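Local coordinates for BCL-2 protein (Schistosoma japonicum, PDB 7JMT) that probably regulates apoptosis as a Bcl-2 family member that binds BH-domain partners, and accepts the inhibitor ABT-737 in its ligand pocket, at residues Ile52-Gln57 with Gly162-Ser167; Lys85-Thr90 with Ser132-Met137. All blocks are in the same frame, centred on the assembly; numbering follows the deposited sequence.

Contact 1 (Ile52-Gln57 with Gly162-Ser167); sequences IHSLLQ and GLIEFS. With N3C (4-{4-[(4'-chlorobiphenyl-2-yl)methyl]piperazin-1-yl}-N-{[4-({(1R)-3-(dimethylamino)-1-[(phenylthio)methyl]propyl}amino)-3-nitrophenyl]sulfonyl}benzamide), chain G.
S54 and S167 bring two serine hydroxyls together where helix 48-65 meets helix 163-167, the last one modelled, yet the link is weak: OG of S54 and OG of S167 are 3.4 Å apart, and each has another partner. S54 OG is hydrogen-bonded to E50 O one turn earlier, a place it reaches by lying anti to its own carbonyl carbon, beside the backbone N (chi1 -69°). S167 OG is 3.0 Å from I164 O and is also hydrogen-bonded to R169 N. The backbones come close at this point, with CA of S54 and CA of I164 5.6 Å apart, and the axes of the two short helical segments make an angle of 45°. S54 OG sits against the I164 backbone, 3.4 Å from I164 CA, while S54 CB faces L163 O. Toward the C-terminal ends, the bent chain of Q57 brings its amide nitrogen NE2 to 3.5 Å from S167 O, and NE2 also lies near S167 CB. On the inner side L55 CD1 meets L163 CD1 at 4.4 Å; F18 and F116 touch L55, while L58 and W109 touch L163. F166 turns to the ligand instead: CE2 lies near nitro oxygen O33 (3.0 Å), which approaches obliquely, whereas sulfonyl oxygen O29 lies in the ring plane at the edge, 3.2 Å from CZ. Helix 163-167 packs against helix 48-65 and contributes F166 to the pocket occupied by ABT-737, the arrangement of a Bcl-2 fold whose BH3-binding groove is filled by a BH3 mimetic.

Contact 2 (Lys85-Thr90 with Ser132-Met137); sequences KPVDKT and SDAIQM
The chain from K85 to D88 is extended and enters helix 89-103 at K89; on the first turns of helix 132-155, A134 CA lies 5.6 Å from K89 CA. D88 occupies the N-cap position: its OD2 accepts a weak capping bond from T90 N (3.1 Å, N-H...O angle 121°), and another weak one from A91 N. Side chains of V87 and K89 face the second helix. V87 CG2 meets A134 CB at 3.8 Å, the apolar part of the contact. K89 passes alongside A134 with CD 3.8 Å from D133 CG, the two side chains crossing at about a right angle. The bend at chi3 (-81°) then turns the end of the K89 chain, and NZ stops 3.6 Å from D133 OD2, a long salt bridge between residues exposed at the surface. One turn further on, M137 folds back at chi2 and chi3 and places CE beside K89 O. Around this surface contact, M137 also reaches L92 and E93 of helix 89-103, V87 touches L126 of helix 109-127 and H131 in the loop just before helix 132-155, and I135 packs on V123 and L126 of helix 109-127 and on L31 and L34 of helix 31-34.

How the contacts relate
From the N terminus, the chain passes through helix 7-25 and helix 31-34 before reaching helix 48-65, where contact 1 begins. Contact 2 opens at the start of helix 89-103 and closes at the start of helix 132-155, after the chain has run through helix 109-127. Only after helix 132-155 does helix 163-167 return to helix 48-65 and close contact 1, so contact 2 is nested within that larger loop. The centres are 28 Å apart, with nearest atoms about 14 Å apart. Contact 1 ties helix 163-167 to helix 48-65 beside the ligand pocket; contact 2 joins the starts of helices 89-103 and 132-155 on the other side of the chain's centre.

Contact 1 (Ile52-Gln57 with Gly162-Ser167)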
loop_
_atom_site.group_PDB
_atom_site.type_symbol
_atom_site.label_atom_id
_atom_site.label_comp_id
_atom_site.label_asym_id
_atom_site.label_seq_id
_atom_site.Cartn_x
_atom_site.Cartn_y
_atom_site.Cartn_z
ATOM N N ILE A 52 10.766 4.302 -0.047
ATOM C CA ILE A 52 9.861 4.211 -1.226
ATOM C C ILE A 52 10.617 3.564 -2.370
ATOM O O ILE A 52 10.048 2.700 -3.013
ATOM C CB ILE A 52 9.254 5.580 -1.580
ATOM C CG1 ILE A 52 8.320 6.092 -0.480
ATOM C CG2 ILE A 52 8.568 5.549 -2.938
ATOM C CD1 ILE A 52 7.067 5.283 -0.262
ATOM N N HIS A 53 11.865 3.928 -2.575
ATOM C CA HIS A 53 12.711 3.329 -3.630
ATOM C C HIS A 53 12.922 1.853 -3.324
ATOM O O HIS A 53 12.909 1.064 -4.259
ATOM C CB HIS A 53 14.003 4.125 -3.774
ATOM C CG HIS A 53 13.871 5.347 -4.613
ATOM N ND1 HIS A 53 13.918 6.613 -4.084
ATOM C CD2 HIS A 53 13.708 5.498 -5.942
ATOM C CE1 HIS A 53 13.785 7.494 -5.047
ATOM N NE2 HIS A 53 13.652 6.835 -6.194
ATOM N N SER A 54 13.138 1.507 -2.067
ATOM C CA SER A 54 13.317 0.108 -1.616
ATOM C C SER A 54 12.031 -0.683 -1.803
ATOM O O SER A 54 12.110 -1.773 -2.340
ATOM C CB SER A 54 13.773 0.061 -0.188
ATOM O OG SER A 54 15.093 0.536 -0.049
ATOM N N LEU A 55 10.894 -0.130 -1.420
ATOM C CA LEU A 55 9.592 -0.823 -1.509
ATOM C C LEU A 55 9.235 -1.034 -2.976
ATOM O O LEU A 55 8.673 -2.070 -3.281
ATOM C CB LEU A 55 8.545 -0.019 -0.740
ATOM C CG LEU A 55 7.184 -0.676 -0.544
ATOM C CD1 LEU A 55 7.302 -1.971 0.246
ATOM C CD2 LEU A 55 6.235 0.283 0.144
ATOM N N LEU A 56 9.528 -0.082 -3.847
ATOM C CA LEU A 56 9.270 -0.201 -5.302
ATOM C C LEU A 56 10.141 -1.302 -5.910
ATOM O O LEU A 56 9.619 -2.052 -6.732
ATOM C CB LEU A 56 9.470 1.162 -5.973
ATOM C CG LEU A 56 8.401 2.220 -5.693
ATOM C CD1 LEU A 56 8.919 3.612 -6.003
ATOM C CD2 LEU A 56 7.126 1.956 -6.477
ATOM N N GLN A 57 11.404 -1.410 -5.525
ATOM C CA GLN A 57 12.316 -2.475 -6.008
ATOM C C GLN A 57 11.818 -3.833 -5.539
ATOM O O GLN A 57 11.790 -4.758 -6.348
ATOM C CB GLN A 57 13.723 -2.244 -5.466
ATOM C CG GLN A 57 14.778 -3.214 -5.966
ATOM C CD GLN A 57 15.819 -3.455 -4.904
ATOM O OE1 GLN A 57 16.868 -2.822 -4.883
ATOM N NE2 GLN A 57 15.523 -4.364 -3.993
ATOM N N GLY A 162 14.001 -0.039 7.998
ATOM C CA GLY A 162 14.544 -1.403 7.897
ATOM C C GLY A 162 14.473 -1.980 6.513
ATOM O O GLY A 162 15.234 -2.899 6.248
ATOM N N LEU A 163 13.529 -1.529 5.705
ATOM C CA LEU A 163 13.362 -1.987 4.307
ATOM C C LEU A 163 14.567 -1.571 3.471
ATOM O O LEU A 163 14.755 -2.181 2.449
ATOM C CB LEU A 163 12.059 -1.445 3.719
ATOM C CG LEU A 163 10.778 -2.179 4.103
ATOM C CD1 LEU A 163 9.565 -1.278 3.932
ATOM C CD2 LEU A 163 10.606 -3.457 3.296
ATOM N N ILE A 164 15.280 -0.515 3.832
ATOM C CA ILE A 164 16.448 0.009 3.067
ATOM C C ILE A 164 17.608 -0.990 3.095
ATOM O O ILE A 164 18.350 -1.028 2.130
ATOM C CB ILE A 164 16.854 1.432 3.501
ATOM C CG1 ILE A 164 15.713 2.441 3.346
ATOM C CG2 ILE A 164 18.095 1.888 2.747
ATOM C CD1 ILE A 164 15.830 3.649 4.242
ATOM N N GLU A 165 17.839 -1.686 4.195
ATOM C CA GLU A 165 18.956 -2.656 4.317
ATOM C C GLU A 165 18.480 -3.995 3.776
ATOM O O GLU A 165 19.300 -4.725 3.229
ATOM C CB GLU A 165 19.434 -2.777 5.758
ATOM C CG GLU A 165 20.685 -3.619 5.914
ATOM C CD GLU A 165 21.293 -3.613 7.303
ATOM O OE1 GLU A 165 20.656 -3.075 8.228
ATOM O OE2 GLU A 165 22.407 -4.144 7.454
ATOM N N PHE A 166 17.199 -4.294 3.921
ATOM C CA PHE A 166 16.630 -5.559 3.422
ATOM C C PHE A 166 16.771 -5.585 1.902
ATOM O O PHE A 166 17.209 -6.603 1.371
ATOM C CB PHE A 166 15.202 -5.680 3.943
ATOM C CG PHE A 166 14.449 -6.920 3.567
ATOM C CD1 PHE A 166 14.799 -8.143 4.104
ATOM C CD2 PHE A 166 13.355 -6.847 2.725
ATOM C CE1 PHE A 166 14.090 -9.281 3.774
ATOM C CE2 PHE A 166 12.645 -7.984 2.401
ATOM C CZ PHE A 166 13.018 -9.194 2.927
ATOM N N SER A 167 16.506 -4.472 1.243
ATOM C CA SER A 167 16.602 -4.325 -0.228
ATOM C C SER A 167 18.031 -4.526 -0.724
ATOM O O SER A 167 18.176 -5.092 -1.776
ATOM C CB SER A 167 16.127 -2.988 -0.629
ATOM O OG SER A 167 17.188 -2.071 -0.477
HETATM O O34 N3C G . 12.333 -9.465 -2.443
HETATM N N33 N3C G . 12.390 -9.855 -1.265
HETATM O O33 N3C G . 12.420 -9.039 -0.377
HETATM C C33 N3C G . 12.435 -11.197 -0.850
HETATM C C32 N3C G . 13.009 -12.171 -1.636
HETATM N N35 N3C G . 13.442 -11.820 -2.860
HETATM C C36 N3C G . 13.760 -12.759 -3.910
HETATM C C41 N3C G . 12.514 -13.401 -4.552
HETATM S S42 N3C G . 11.180 -12.293 -4.966
HETATM C C43 N3C G . 10.257 -11.902 -3.600
HETATM C C48 N3C G . 9.989 -12.863 -2.676
HETATM C C47 N3C G . 9.234 -12.579 -1.556
HETATM C C46 N3C G . 8.749 -11.304 -1.332
HETATM C C45 N3C G . 9.039 -10.318 -2.259
HETATM C C44 N3C G . 9.785 -10.626 -3.389
HETATM C C37 N3C G . 14.623 -11.952 -4.885
HETATM C C38 N3C G . 15.594 -12.903 -5.594
HETATM N N39 N3C G . 16.787 -12.190 -6.093
HETATM C C40 N3C G . 17.785 -12.117 -4.995
HETATM C C39 N3C G . 17.323 -12.901 -7.288
HETATM C C31 N3C G . 13.063 -13.483 -1.173
HETATM C C30 N3C G . 12.567 -13.803 0.080
HETATM C C34 N3C G . 11.933 -11.514 0.407
HETATM C C29 N3C G . 11.995 -12.813 0.874
HETATM S S28 N3C G . 11.440 -13.160 2.326
HETATM O O28 N3C G . 12.138 -14.341 2.787
HETATM O O29 N3C G . 11.676 -12.109 3.304
HETATM N N27 N3C G . 9.971 -13.390 2.080
HETATM C C26 N3C G . 9.562 -14.441 1.363
HETATM O O26 N3C G . 10.287 -15.309 0.891
HETATM C C23 N3C G . 8.112 -14.495 1.063
HETATM C C22 N3C G . 7.714 -15.345 0.066
HETATM C C21 N3C G . 6.383 -15.403 -0.320
HETATM C C24 N3C G . 7.203 -13.612 1.634
HETATM C C25 N3C G . 5.861 -13.678 1.238
HETATM C C20 N3C G . 5.429 -14.590 0.271
HETATM N N17 N3C G . 4.100 -14.654 -0.159
HETATM C C16 N3C G . 3.747 -15.711 -1.116
HETATM C C15 N3C G . 2.239 -15.853 -1.293
HETATM C C18 N3C G . 3.150 -13.640 0.288
HETATM C C19 N3C G . 1.717 -14.071 0.142
HETATM N N14 N3C G . 1.527 -14.576 -1.222
HETATM C C13 N3C G . 0.148 -14.907 -1.592
HETATM C C12 N3C G . -0.937 -14.287 -0.752
HETATM C C11 N3C G . -1.423 -15.011 0.326
HETATM C C10 N3C G . -2.424 -14.519 1.147
HETATM C C9 N3C G . -2.962 -13.276 0.883
HETATM C C8 N3C G . -2.481 -12.542 -0.188
HETATM C C7 N3C G . -1.471 -13.048 -1.019
HETATM C C4 N3C G . -1.069 -12.232 -2.070
HETATM C C3 N3C G . -1.540 -12.386 -3.368
HETATM C C2 N3C G . -1.147 -11.491 -4.349
HETATM C C5 N3C G . -0.240 -11.175 -1.764
HETATM C C6 N3C G . 0.160 -10.298 -2.745
HETATM C C1 N3C G . -0.289 -10.465 -4.023
HETATM CL CL1 N3C G . 0.270 -9.293 -5.223
#

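Contact 2 (Lys85-Thr90 with Ser132-Met137)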
loop_
_atom_site.group_PDB
_atom_site.type_symbol
_atom_site.label_atom_id
_atom_site.label_comp_id
_atom_site.label_asym_id
_atom_site.label_seq_id
_atom_site.Cartn_x
_atom_site.Cartn_y
_atom_site.Cartn_z
ATOM N N LYS A 85 -19.009 0.954 -11.859
ATOM C CA LYS A 85 -20.046 1.112 -10.815
ATOM C C LYS A 85 -19.419 1.505 -9.480
ATOM O O LYS A 85 -18.363 0.948 -9.165
ATOM C CB LYS A 85 -20.798 -0.207 -10.665
ATOM C CG LYS A 85 -21.704 -0.579 -11.828
ATOM C CD LYS A 85 -22.140 -2.025 -11.796
ATOM C CE LYS A 85 -23.551 -2.245 -12.298
ATOM N NZ LYS A 85 -24.558 -1.978 -11.246
ATOM N N PRO A 86 -20.027 2.374 -8.642
ATOM C CA PRO A 86 -19.477 2.645 -7.320
ATOM C C PRO A 86 -19.369 1.327 -6.546
ATOM O O PRO A 86 -20.281 0.549 -6.634
ATOM C CB PRO A 86 -20.472 3.614 -6.688
ATOM C CG PRO A 86 -21.140 4.271 -7.864
ATOM C CD PRO A 86 -21.206 3.192 -8.921
ATOM N N VAL A 87 -18.284 1.107 -5.808
ATOM C CA VAL A 87 -17.989 -0.195 -5.137
ATOM C C VAL A 87 -18.541 -0.234 -3.721
ATOM O O VAL A 87 -18.930 0.831 -3.228
ATOM C CB VAL A 87 -16.471 -0.457 -5.116
ATOM C CG1 VAL A 87 -15.831 -0.206 -6.474
ATOM C CG2 VAL A 87 -15.745 0.335 -4.035
ATOM N N ASP A 88 -18.547 -1.409 -3.091
ATOM C CA ASP A 88 -18.963 -1.529 -1.672
ATOM C C ASP A 88 -17.716 -1.292 -0.836
ATOM O O ASP A 88 -16.935 -2.229 -0.660
ATOM C CB ASP A 88 -19.600 -2.884 -1.370
ATOM C CG ASP A 88 -20.256 -2.987 -0.003
ATOM O OD1 ASP A 88 -21.031 -3.938 0.197
ATOM O OD2 ASP A 88 -19.987 -2.123 0.852
ATOM N N LYS A 89 -17.555 -0.085 -0.320
ATOM C CA LYS A 89 -16.346 0.264 0.446
ATOM C C LYS A 89 -16.330 -0.641 1.667
ATOM O O LYS A 89 -15.250 -1.147 1.994
ATOM C CB LYS A 89 -16.335 1.759 0.763
ATOM C CG LYS A 89 -16.100 2.674 -0.432
ATOM C CD LYS A 89 -16.625 4.078 -0.240
ATOM C CE LYS A 89 -18.113 4.200 -0.491
ATOM N NZ LYS A 89 -18.664 5.470 0.034
ATOM N N THR A 90 -17.479 -0.896 2.278
ATOM C CA THR A 90 -17.548 -1.669 3.537
ATOM C C THR A 90 -17.062 -3.095 3.310
ATOM O O THR A 90 -16.255 -3.564 4.110
ATOM C CB THR A 90 -18.966 -1.608 4.102
ATOM O OG1 THR A 90 -19.440 -0.271 3.944
ATOM C CG2 THR A 90 -19.039 -2.023 5.556
ATOM N N SER A 132 -11.833 6.950 -5.936
ATOM C CA SER A 132 -10.885 7.617 -5.022
ATOM C C SER A 132 -11.216 7.264 -3.583
ATOM O O SER A 132 -10.288 7.000 -2.819
ATOM C CB SER A 132 -10.958 9.092 -5.222
ATOM O OG SER A 132 -12.274 9.564 -4.987
ATOM N N ASP A 133 -12.493 7.229 -3.238
ATOM C CA ASP A 133 -12.934 6.997 -1.844
ATOM C C ASP A 133 -12.495 5.601 -1.401
ATOM O O ASP A 133 -12.033 5.483 -0.268
ATOM C CB ASP A 133 -14.434 7.278 -1.746
ATOM C CG ASP A 133 -14.957 7.486 -0.335
ATOM O OD1 ASP A 133 -14.239 7.138 0.623
ATOM O OD2 ASP A 133 -16.083 8.003 -0.209
ATOM N N ALA A 134 -12.618 4.586 -2.246
ATOM C CA ALA A 134 -12.191 3.206 -1.924
ATOM C C ALA A 134 -10.674 3.136 -1.750
ATOM O O ALA A 134 -10.234 2.462 -0.821
ATOM C CB ALA A 134 -12.667 2.257 -2.984
ATOM N N ILE A 135 -9.907 3.806 -2.603
ATOM C CA ILE A 135 -8.419 3.820 -2.538
ATOM C C ILE A 135 -8.022 4.474 -1.227
ATOM O O ILE A 135 -7.133 3.954 -0.574
ATOM C CB ILE A 135 -7.839 4.552 -3.763
ATOM C CG1 ILE A 135 -8.023 3.728 -5.041
ATOM C CG2 ILE A 135 -6.389 4.952 -3.537
ATOM C CD1 ILE A 135 -8.060 4.539 -6.312
ATOM N N GLN A 136 -8.680 5.558 -0.853
ATOM C CA GLN A 136 -8.392 6.297 0.397
ATOM C C GLN A 136 -8.757 5.418 1.590
ATOM O O GLN A 136 -8.021 5.461 2.578
ATOM C CB GLN A 136 -9.117 7.640 0.397
ATOM C CG GLN A 136 -8.627 8.611 -0.670
ATOM C CD GLN A 136 -7.441 9.438 -0.239
ATOM O OE1 GLN A 136 -6.676 9.059 0.644
ATOM N NE2 GLN A 136 -7.264 10.579 -0.884
ATOM N N MET A 137 -9.851 4.666 1.510
ATOM C CA MET A 137 -10.267 3.742 2.587
ATOM C C MET A 137 -9.186 2.695 2.732
ATOM O O MET A 137 -8.773 2.438 3.852
ATOM C CB MET A 137 -11.584 3.043 2.242
ATOM C CG MET A 137 -11.986 1.933 3.198
ATOM S SD MET A 137 -11.366 0.301 2.729
ATOM C CE MET A 137 -12.261 0.005 1.209
#